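Local structure of nucleoside phosphorylase, putative (Trypanosoma brucei, 3BJE) at residues Val55-Arg68 against Arg77-Val90. The protein cleaves uridine with phosphate, acting as a homodimeric uridine phosphorylase that yields uracil and ribose 1-phosphate. Residues are numbered along the deposited sequence; the frame is centred on the assembly and turned at random.
Sequences VDVISGYFDKDSIR and RFATGTYKGTPVTV
F62 lies against the hairpin formed by strands 77-83 and 86-90, its ring reaching the backbone of A79 and G81 and a methyl of V90. CZ of F62 touches CG1 of V90 at 3.9 Å, the carbonyl oxygen of A79 meets the ring edge near its plane, and CA of S59 sits over the centre of one face. On the helix side, V55 puts CG1 on the same V90 methyl at 3.9 Å, while CD1 of I58 packs on the other, CG2, at 3.7 Å. With chi1 at 54°, CG1 of V90 stands between its backbone N and carbonyl carbon, a position that serves both F62 and V55.

At the turn of the hairpin the grip becomes polar. The D63 carboxylate accepts the N-H groups of K84 and G85, the central residues of the type I' turn Y83-T86: OD1 takes K84 N through its syn lone pair, and OD2 uses its own for G85 N at 2.8 Å. T82 OG1 donates to D63 OD2 at 2.7 Å, on the anti side but tilted out of the carboxylate plane, so three bonds fix the rotation of the carboxylate. D63 N also bonds T82 O. S66 OG accepts a hydrogen bond from T82 N and donates to D63 O, tying the type II turn D63-S66 to the strand edge.

The hairpin belongs to the phosphorylase-superfamily fold, its strand 86-92 pairing parallel with 45-49; I58 reaches that strand too, and Y61 and V88 meet helix 329-348.

Toward solvent the contact thins. D56 crosses the R77 guanidinium with the two planes 89° apart, in a salt bridge whose D56 OD1 to R77 NH2 separation is 2.9 Å; D72 is a second acidic partner of R77. At the far end R68 N bonds T80 O, while its extended side chain passes T80 CG2, is bridged by water from NE to G81 O, and reaches the D40 carbonyl with NH1.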
ATOM      1  N   VAL A  55     -14.814   1.052 -10.155  1.00 22.60           N
ATOM      2  CA  VAL A  55     -14.860   0.003 -11.162  1.00 22.17           C
ATOM      3  C   VAL A  55     -16.240  -0.024 -11.830  1.00 22.28           C
ATOM      4  O   VAL A  55     -16.346  -0.082 -13.052  1.00 21.65           O
ATOM      5  CB  VAL A  55     -14.529  -1.382 -10.558  1.00 23.77           C
ATOM      6  CG1 VAL A  55     -14.893  -2.508 -11.517  1.00 21.74           C
ATOM      7  CG2 VAL A  55     -13.035  -1.462 -10.187  1.00 21.63           C
ATOM      8  N   ASP A  56     -17.291   0.037 -11.027  1.00 22.46           N
ATOM      9  CA  ASP A  56     -18.651   0.013 -11.582  1.00 24.29           C
ATOM     10  C   ASP A  56     -19.006   1.267 -12.361  1.00 24.91           C
ATOM     11  O   ASP A  56     -19.764   1.206 -13.335  1.00 24.84           O
ATOM     12  CB  ASP A  56     -19.670  -0.216 -10.474  1.00 27.69           C
ATOM     13  CG  ASP A  56     -19.662  -1.643  -9.975  1.00 27.55           C
ATOM     14  OD1 ASP A  56     -19.009  -2.491 -10.614  1.00 34.53           O
ATOM     15  OD2 ASP A  56     -20.322  -1.920  -8.964  1.00 38.29           O
ATOM     16  N   VAL A  57     -18.448   2.400 -11.952  1.00 24.37           N
ATOM     17  CA  VAL A  57     -18.676   3.646 -12.660  1.00 24.29           C
ATOM     18  C   VAL A  57     -18.073   3.543 -14.066  1.00 21.86           C
ATOM     19  O   VAL A  57     -18.715   3.891 -15.065  1.00 22.96           O
ATOM     20  CB  VAL A  57     -18.091   4.872 -11.909  1.00 25.23           C
ATOM     21  CG1 VAL A  57     -18.551   6.156 -12.589  1.00 26.35           C
ATOM     22  CG2 VAL A  57     -18.494   4.860 -10.430  1.00 25.29           C
ATOM     23  N   ILE A  58     -16.849   3.036 -14.144  1.00 20.14           N
ATOM     24  CA  ILE A  58     -16.158   2.881 -15.414  1.00 20.73           C
ATOM     25  C   ILE A  58     -16.821   1.817 -16.295  1.00 21.05           C
ATOM     26  O   ILE A  58     -17.024   2.033 -17.480  1.00 20.95           O
ATOM     27  CB  ILE A  58     -14.664   2.560 -15.209  1.00 22.43           C
ATOM     28  CG1 ILE A  58     -13.976   3.788 -14.620  1.00 21.71           C
ATOM     29  CG2 ILE A  58     -14.006   2.170 -16.525  1.00 22.65           C
ATOM     30  CD1 ILE A  58     -12.515   3.559 -14.240  1.00 24.83           C
ATOM     31  N   SER A  59     -17.167   0.675 -15.730  1.00 20.85           N
ATOM     32  CA  SER A  59     -17.692  -0.418 -16.565  1.00 21.32           C
ATOM     33  C   SER A  59     -19.043  -0.050 -17.151  1.00 21.42           C
ATOM     34  O   SER A  59     -19.445  -0.604 -18.176  1.00 21.50           O
ATOM     35  CB  SER A  59     -17.776  -1.738 -15.803  1.00 22.70           C
ATOM     36  OG  SER A  59     -18.754  -1.693 -14.796  1.00 23.16           O
ATOM     37  N   GLY A  60     -19.730   0.894 -16.517  1.00 21.76           N
ATOM     38  CA  GLY A  60     -20.988   1.418 -17.046  1.00 22.07           C
ATOM     39  C   GLY A  60     -20.827   2.112 -18.387  1.00 22.68           C
ATOM     40  O   GLY A  60     -21.796   2.265 -19.121  1.00 22.63           O
ATOM     41  N   TYR A  61     -19.607   2.535 -18.704  1.00 22.30           N
ATOM     42  CA  TYR A  61     -19.297   3.169 -19.990  1.00 21.71           C
ATOM     43  C   TYR A  61     -18.886   2.166 -21.064  1.00 20.65           C
ATOM     44  O   TYR A  61     -18.739   2.536 -22.222  1.00 20.08           O
ATOM     45  CB  TYR A  61     -18.181   4.216 -19.827  1.00 24.76           C
ATOM     46  CG  TYR A  61     -18.628   5.445 -19.082  1.00 27.74           C
ATOM     47  CD1 TYR A  61     -18.563   5.500 -17.704  1.00 26.88           C
ATOM     48  CD2 TYR A  61     -19.132   6.552 -19.761  1.00 32.92           C
ATOM     49  CE1 TYR A  61     -18.982   6.619 -17.003  1.00 31.02           C
ATOM     50  CE2 TYR A  61     -19.555   7.689 -19.071  1.00 33.49           C
ATOM     51  CZ  TYR A  61     -19.474   7.715 -17.690  1.00 31.88           C
ATOM     52  OH  TYR A  61     -19.896   8.831 -16.998  1.00 33.96           O
ATOM     53  N   PHE A  62     -18.683   0.899 -20.692  1.00 18.68           N
ATOM     54  CA  PHE A  62     -18.401  -0.127 -21.679  1.00 19.15           C
ATOM     55  C   PHE A  62     -19.615  -0.318 -22.575  1.00 19.46           C
ATOM     56  O   PHE A  62     -20.748  -0.017 -22.190  1.00 19.94           O
ATOM     57  CB  PHE A  62     -18.046  -1.469 -21.022  1.00 19.63           C
ATOM     58  CG  PHE A  62     -16.740  -1.469 -20.230  1.00 19.84           C
ATOM     59  CD1 PHE A  62     -15.859  -0.396 -20.260  1.00 23.60           C
ATOM     60  CD2 PHE A  62     -16.389  -2.594 -19.486  1.00 18.20           C
ATOM     61  CE1 PHE A  62     -14.676  -0.429 -19.530  1.00 23.97           C
ATOM     62  CE2 PHE A  62     -15.207  -2.631 -18.772  1.00 20.05           C
ATOM     63  CZ  PHE A  62     -14.348  -1.556 -18.800  1.00 20.07           C
ATOM     64  N   ASP A  63     -19.365  -0.821 -23.773  1.00 19.59           N
ATOM     65  CA  ASP A  63     -20.416  -1.119 -24.735  1.00 19.28           C
ATOM     66  C   ASP A  63     -21.504  -1.988 -24.096  1.00 19.50           C
ATOM     67  O   ASP A  63     -21.207  -2.853 -23.278  1.00 19.87           O
ATOM     68  CB  ASP A  63     -19.823  -1.848 -25.942  1.00 18.48           C
ATOM     69  CG  ASP A  63     -18.766  -1.036 -26.670  1.00 19.03           C
ATOM     70  OD1 ASP A  63     -18.847   0.209 -26.642  1.00 18.94           O
ATOM     71  OD2 ASP A  63     -17.879  -1.659 -27.295  1.00 17.55           O
ATOM     72  N   LYS A  64     -22.757  -1.741 -24.466  1.00 19.68           N
ATOM     73  CA  LYS A  64     -23.901  -2.418 -23.854  1.00 19.15           C
ATOM     74  C   LYS A  64     -23.745  -3.939 -23.930  1.00 19.57           C
ATOM     75  O   LYS A  64     -23.429  -4.489 -24.988  1.00 19.72           O
ATOM     76  CB  LYS A  64     -25.209  -1.937 -24.499  1.00 19.24           C
ATOM     77  CG  LYS A  64     -26.473  -2.693 -24.067  1.00 21.78           C
ATOM     78  CD  LYS A  64     -27.746  -2.011 -24.623  1.00 22.72           C
ATOM     79  CE  LYS A  64     -28.952  -2.960 -24.732  1.00 26.30           C
ATOM     80  NZ  LYS A  64     -28.986  -3.823 -25.971  1.00 19.11           N
ATOM     81  N   ASP A  65     -23.943  -4.594 -22.784  1.00 22.90           N
ATOM     82  CA  ASP A  65     -23.883  -6.059 -22.652  1.00 22.75           C
ATOM     83  C   ASP A  65     -22.536  -6.673 -23.033  1.00 22.28           C
ATOM     84  O   ASP A  65     -22.455  -7.864 -23.335  1.00 24.07           O
ATOM     85  CB  ASP A  65     -25.026  -6.714 -23.436  1.00 25.23           C
ATOM     86  CG  ASP A  65     -26.395  -6.282 -22.929  1.00 27.09           C
ATOM     87  OD1 ASP A  65     -26.520  -6.065 -21.701  1.00 28.92           O
ATOM     88  OD2 ASP A  65     -27.324  -6.150 -23.751  1.00 29.25           O
ATOM     89  N   SER A  66     -21.476  -5.877 -22.996  1.00 20.50           N
ATOM     90  CA  SER A  66     -20.158  -6.363 -23.401  1.00 19.41           C
ATOM     91  C   SER A  66     -19.348  -6.950 -22.244  1.00 19.43           C
ATOM     92  O   SER A  66     -18.319  -7.566 -22.489  1.00 20.58           O
ATOM     93  CB  SER A  66     -19.346  -5.238 -24.047  1.00 19.26           C
ATOM     94  OG  SER A  66     -18.985  -4.239 -23.108  1.00 19.18           O
ATOM     95  N   ILE A  67     -19.778  -6.736 -21.001  1.00 20.28           N
ATOM     96  CA  ILE A  67     -19.042  -7.272 -19.857  1.00 19.10           C
ATOM     97  C   ILE A  67     -19.135  -8.786 -19.872  1.00 21.91           C
ATOM     98  O   ILE A  67     -20.226  -9.345 -19.803  1.00 23.68           O
ATOM     99  CB  ILE A  67     -19.525  -6.697 -18.522  1.00 22.20           C
ATOM    100  CG1 ILE A  67     -19.269  -5.189 -18.503  1.00 22.10           C
ATOM    101  CG2 ILE A  67     -18.797  -7.374 -17.349  1.00 25.18           C
ATOM    102  CD1 ILE A  67     -19.884  -4.482 -17.326  1.00 26.19           C
ATOM    103  N   ARG A  68     -17.980  -9.429 -20.023  1.00 21.74           N
ATOM    104  CA  ARG A  68     -17.910 -10.886 -20.224  1.00 22.80           C
ATOM    105  C   ARG A  68     -17.219 -11.626 -19.083  1.00 23.84           C
ATOM    106  O   ARG A  68     -17.287 -12.850 -19.019  1.00 24.82           O
ATOM    107  CB  ARG A  68     -17.197 -11.208 -21.546  1.00 22.38           C
ATOM    108  CG  ARG A  68     -15.714 -10.834 -21.576  1.00 23.30           C
ATOM    109  CD  ARG A  68     -15.100 -11.114 -22.929  1.00 23.18           C
ATOM    110  NE  ARG A  68     -13.667 -10.817 -22.985  1.00 24.30           N
ATOM    111  CZ  ARG A  68     -12.713 -11.639 -22.559  1.00 20.49           C
ATOM    112  NH1 ARG A  68     -13.032 -12.817 -22.041  1.00 23.53           N
ATOM    113  NH2 ARG A  68     -11.437 -11.279 -22.664  1.00 24.42           N
ATOM    114  N   ARG A  77     -10.795  -5.520  -7.685  1.00 18.47           N
ATOM    115  CA  ARG A  77     -11.964  -5.827  -8.510  1.00 18.84           C
ATOM    116  C   ARG A  77     -11.600  -5.666  -9.973  1.00 17.30           C
ATOM    117  O   ARG A  77     -10.798  -4.801 -10.310  1.00 18.62           O
ATOM    118  CB  ARG A  77     -13.116  -4.887  -8.184  1.00 19.44           C
ATOM    119  CG  ARG A  77     -13.545  -4.868  -6.749  1.00 23.73           C
ATOM    120  CD  ARG A  77     -14.771  -3.959  -6.603  1.00 31.36           C
ATOM    121  NE  ARG A  77     -15.856  -4.424  -7.465  1.00 32.03           N
ATOM    122  CZ  ARG A  77     -16.877  -3.694  -7.907  1.00 33.43           C
ATOM    123  NH1 ARG A  77     -17.008  -2.406  -7.604  1.00 34.85           N
ATOM    124  NH2 ARG A  77     -17.780  -4.277  -8.679  1.00 37.48           N
ATOM    125  N   PHE A  78     -12.184  -6.476 -10.847  1.00 18.09           N
ATOM    126  CA  PHE A  78     -12.037  -6.254 -12.279  1.00 17.50           C
ATOM    127  C   PHE A  78     -13.341  -6.482 -13.027  1.00 17.64           C
ATOM    128  O   PHE A  78     -14.259  -7.179 -12.570  1.00 18.39           O
ATOM    129  CB  PHE A  78     -10.911  -7.104 -12.884  1.00 19.24           C
ATOM    130  CG  PHE A  78     -11.355  -8.456 -13.356  1.00 20.73           C
ATOM    131  CD1 PHE A  78     -11.734  -8.657 -14.671  1.00 21.63           C
ATOM    132  CD2 PHE A  78     -11.391  -9.536 -12.471  1.00 23.60           C
ATOM    133  CE1 PHE A  78     -12.153  -9.885 -15.103  1.00 21.89           C
ATOM    134  CE2 PHE A  78     -11.814 -10.779 -12.901  1.00 25.17           C
ATOM    135  CZ  PHE A  78     -12.202 -10.955 -14.210  1.00 19.86           C
ATOM    136  N   ALA A  79     -13.393  -5.894 -14.214  1.00 17.17           N
ATOM    137  CA  ALA A  79     -14.466  -6.160 -15.176  1.00 15.68           C
ATOM    138  C   ALA A  79     -13.878  -5.969 -16.553  1.00 16.76           C
ATOM    139  O   ALA A  79     -13.139  -5.012 -16.785  1.00 17.24           O
ATOM    140  CB  ALA A  79     -15.639  -5.202 -14.963  1.00 18.19           C
ATOM    141  N   THR A  80     -14.240  -6.854 -17.467  1.00 18.23           N
ATOM    142  CA  THR A  80     -13.729  -6.828 -18.834  1.00 17.75           C
ATOM    143  C   THR A  80     -14.898  -6.784 -19.795  1.00 19.27           C
ATOM    144  O   THR A  80     -15.760  -7.650 -19.748  1.00 18.09           O
ATOM    145  CB  THR A  80     -12.878  -8.087 -19.106  1.00 18.66           C
ATOM    146  OG1 THR A  80     -11.737  -8.056 -18.234  1.00 17.34           O
ATOM    147  CG2 THR A  80     -12.441  -8.141 -20.575  1.00 16.64           C
ATOM    148  N   GLY A  81     -14.926  -5.756 -20.641  1.00 18.44           N
ATOM    149  CA  GLY A  81     -15.926  -5.637 -21.702  1.00 18.38           C
ATOM    150  C   GLY A  81     -15.240  -5.064 -22.923  1.00 18.74           C
ATOM    151  O   GLY A  81     -14.082  -5.376 -23.183  1.00 17.18           O
ATOM    152  N   THR A  82     -15.962  -4.231 -23.662  1.00 18.85           N
ATOM    153  CA  THR A  82     -15.404  -3.534 -24.819  1.00 16.05           C
ATOM    154  C   THR A  82     -15.825  -2.085 -24.762  1.00 16.91           C
ATOM    155  O   THR A  82     -16.820  -1.743 -24.122  1.00 17.41           O
ATOM    156  CB  THR A  82     -15.870  -4.156 -26.168  1.00 15.98           C
ATOM    157  OG1 THR A  82     -17.301  -4.075 -26.273  1.00 17.98           O
ATOM    158  CG2 THR A  82     -15.445  -5.617 -26.315  1.00 18.94           C
ATOM    159  N   TYR A  83     -15.037  -1.244 -25.430  1.00 17.55           N
ATOM    160  CA  TYR A  83     -15.350   0.170 -25.608  1.00 17.05           C
ATOM    161  C   TYR A  83     -15.143   0.483 -27.071  1.00 18.40           C
ATOM    162  O   TYR A  83     -14.034   0.320 -27.579  1.00 17.64           O
ATOM    163  CB  TYR A  83     -14.446   1.071 -24.757  1.00 21.00           C
ATOM    164  CG  TYR A  83     -14.788   2.546 -24.909  1.00 19.22           C
ATOM    165  CD1 TYR A  83     -15.910   3.087 -24.287  1.00 21.59           C
ATOM    166  CD2 TYR A  83     -14.005   3.386 -25.690  1.00 19.94           C
ATOM    167  CE1 TYR A  83     -16.239   4.426 -24.436  1.00 25.26           C
ATOM    168  CE2 TYR A  83     -14.336   4.746 -25.849  1.00 20.81           C
ATOM    169  CZ  TYR A  83     -15.447   5.249 -25.213  1.00 24.67           C
ATOM    170  OH  TYR A  83     -15.776   6.582 -25.359  1.00 25.38           O
ATOM    171  N   LYS A  84     -16.220   0.889 -27.745  1.00 19.20           N
ATOM    172  CA  LYS A  84     -16.204   1.110 -29.192  1.00 19.54           C
ATOM    173  C   LYS A  84     -15.662  -0.119 -29.910  1.00 18.70           C
ATOM    174  O   LYS A  84     -15.002  -0.024 -30.948  1.00 20.96           O
ATOM    175  CB  LYS A  84     -15.455   2.404 -29.537  1.00 20.02           C
ATOM    176  CG  LYS A  84     -16.185   3.632 -29.013  1.00 21.80           C
ATOM    177  CD  LYS A  84     -15.619   4.933 -29.533  1.00 26.42           C
ATOM    178  CE  LYS A  84     -16.595   6.086 -29.248  1.00 31.63           C
ATOM    179  NZ  LYS A  84     -16.044   7.456 -29.562  1.00 36.03           N
ATOM    180  N   GLY A  85     -15.982  -1.277 -29.351  1.00 18.61           N
ATOM    181  CA  GLY A  85     -15.578  -2.552 -29.898  1.00 19.35           C
ATOM    182  C   GLY A  85     -14.224  -3.087 -29.495  1.00 19.57           C
ATOM    183  O   GLY A  85     -13.926  -4.232 -29.773  1.00 21.56           O
ATOM    184  N   THR A  86     -13.404  -2.282 -28.825  1.00 16.52           N
ATOM    185  CA  THR A  86     -12.077  -2.719 -28.395  1.00 17.54           C
ATOM    186  C   THR A  86     -12.126  -3.277 -26.968  1.00 17.97           C
ATOM    187  O   THR A  86     -12.698  -2.644 -26.082  1.00 18.62           O
ATOM    188  CB  THR A  86     -11.100  -1.540 -28.428  1.00 17.19           C
ATOM    189  OG1 THR A  86     -10.974  -1.088 -29.791  1.00 18.88           O
ATOM    190  CG2 THR A  86      -9.720  -1.931 -27.867  1.00 16.93           C
ATOM    191  N   PRO A  87     -11.545  -4.469 -26.741  1.00 17.81           N
ATOM    192  CA  PRO A  87     -11.515  -5.000 -25.379  1.00 17.85           C
ATOM    193  C   PRO A  87     -10.793  -4.102 -24.400  1.00 16.36           C
ATOM    194  O   PRO A  87      -9.698  -3.594 -24.689  1.00 18.43           O
ATOM    195  CB  PRO A  87     -10.753  -6.313 -25.535  1.00 18.18           C
ATOM    196  CG  PRO A  87     -11.019  -6.714 -26.950  1.00 19.11           C
ATOM    197  CD  PRO A  87     -10.941  -5.416 -27.691  1.00 18.51           C
ATOM    198  N   VAL A  88     -11.423  -3.924 -23.247  1.00 16.90           N
ATOM    199  CA  VAL A  88     -10.824  -3.169 -22.146  0.50 17.91           C
ATOM    200  C   VAL A  88     -11.162  -3.860 -20.828  1.00 18.32           C
ATOM    201  O   VAL A  88     -12.238  -4.453 -20.679  1.00 17.91           O
ATOM    202  CB  VAL A  88     -11.307  -1.701 -22.117  0.50 18.68           C
ATOM    203  CG1 VAL A  88     -10.695  -0.947 -20.910  0.50 18.82           C
ATOM    204  CG2 VAL A  88     -10.956  -0.989 -23.419  0.50 18.86           C
ATOM    205  N   THR A  89     -10.217  -3.805 -19.896  1.00 16.76           N
ATOM    206  CA  THR A  89     -10.423  -4.298 -18.525  1.00 16.63           C
ATOM    207  C   THR A  89     -10.177  -3.133 -17.555  1.00 16.34           C
ATOM    208  O   THR A  89      -9.197  -2.408 -17.702  1.00 17.60           O
ATOM    209  CB  THR A  89      -9.441  -5.445 -18.166  1.00 17.56           C
ATOM    210  OG1 THR A  89      -9.657  -6.546 -19.047  1.00 17.50           O
ATOM    211  CG2 THR A  89      -9.624  -5.925 -16.711  1.00 16.95           C
ATOM    212  N   VAL A  90     -11.091  -2.945 -16.602  1.00 17.75           N
ATOM    213  CA  VAL A  90     -10.861  -1.981 -15.502  1.00 17.67           C
ATOM    214  C   VAL A  90     -10.551  -2.819 -14.263  1.00 14.82           C
ATOM    215  O   VAL A  90     -11.234  -3.819 -14.015  1.00 16.35           O
ATOM    216  CB  VAL A  90     -12.048  -1.001 -15.267  1.00 17.87           C
ATOM    217  CG1 VAL A  90     -13.372  -1.726 -15.049  1.00 19.13           C
ATOM    218  CG2 VAL A  90     -11.733  -0.035 -14.097  1.00 16.38           C
TER
HETATM  219  O   HOH W   1     -13.619  -8.137 -23.874  1.00 22.34           O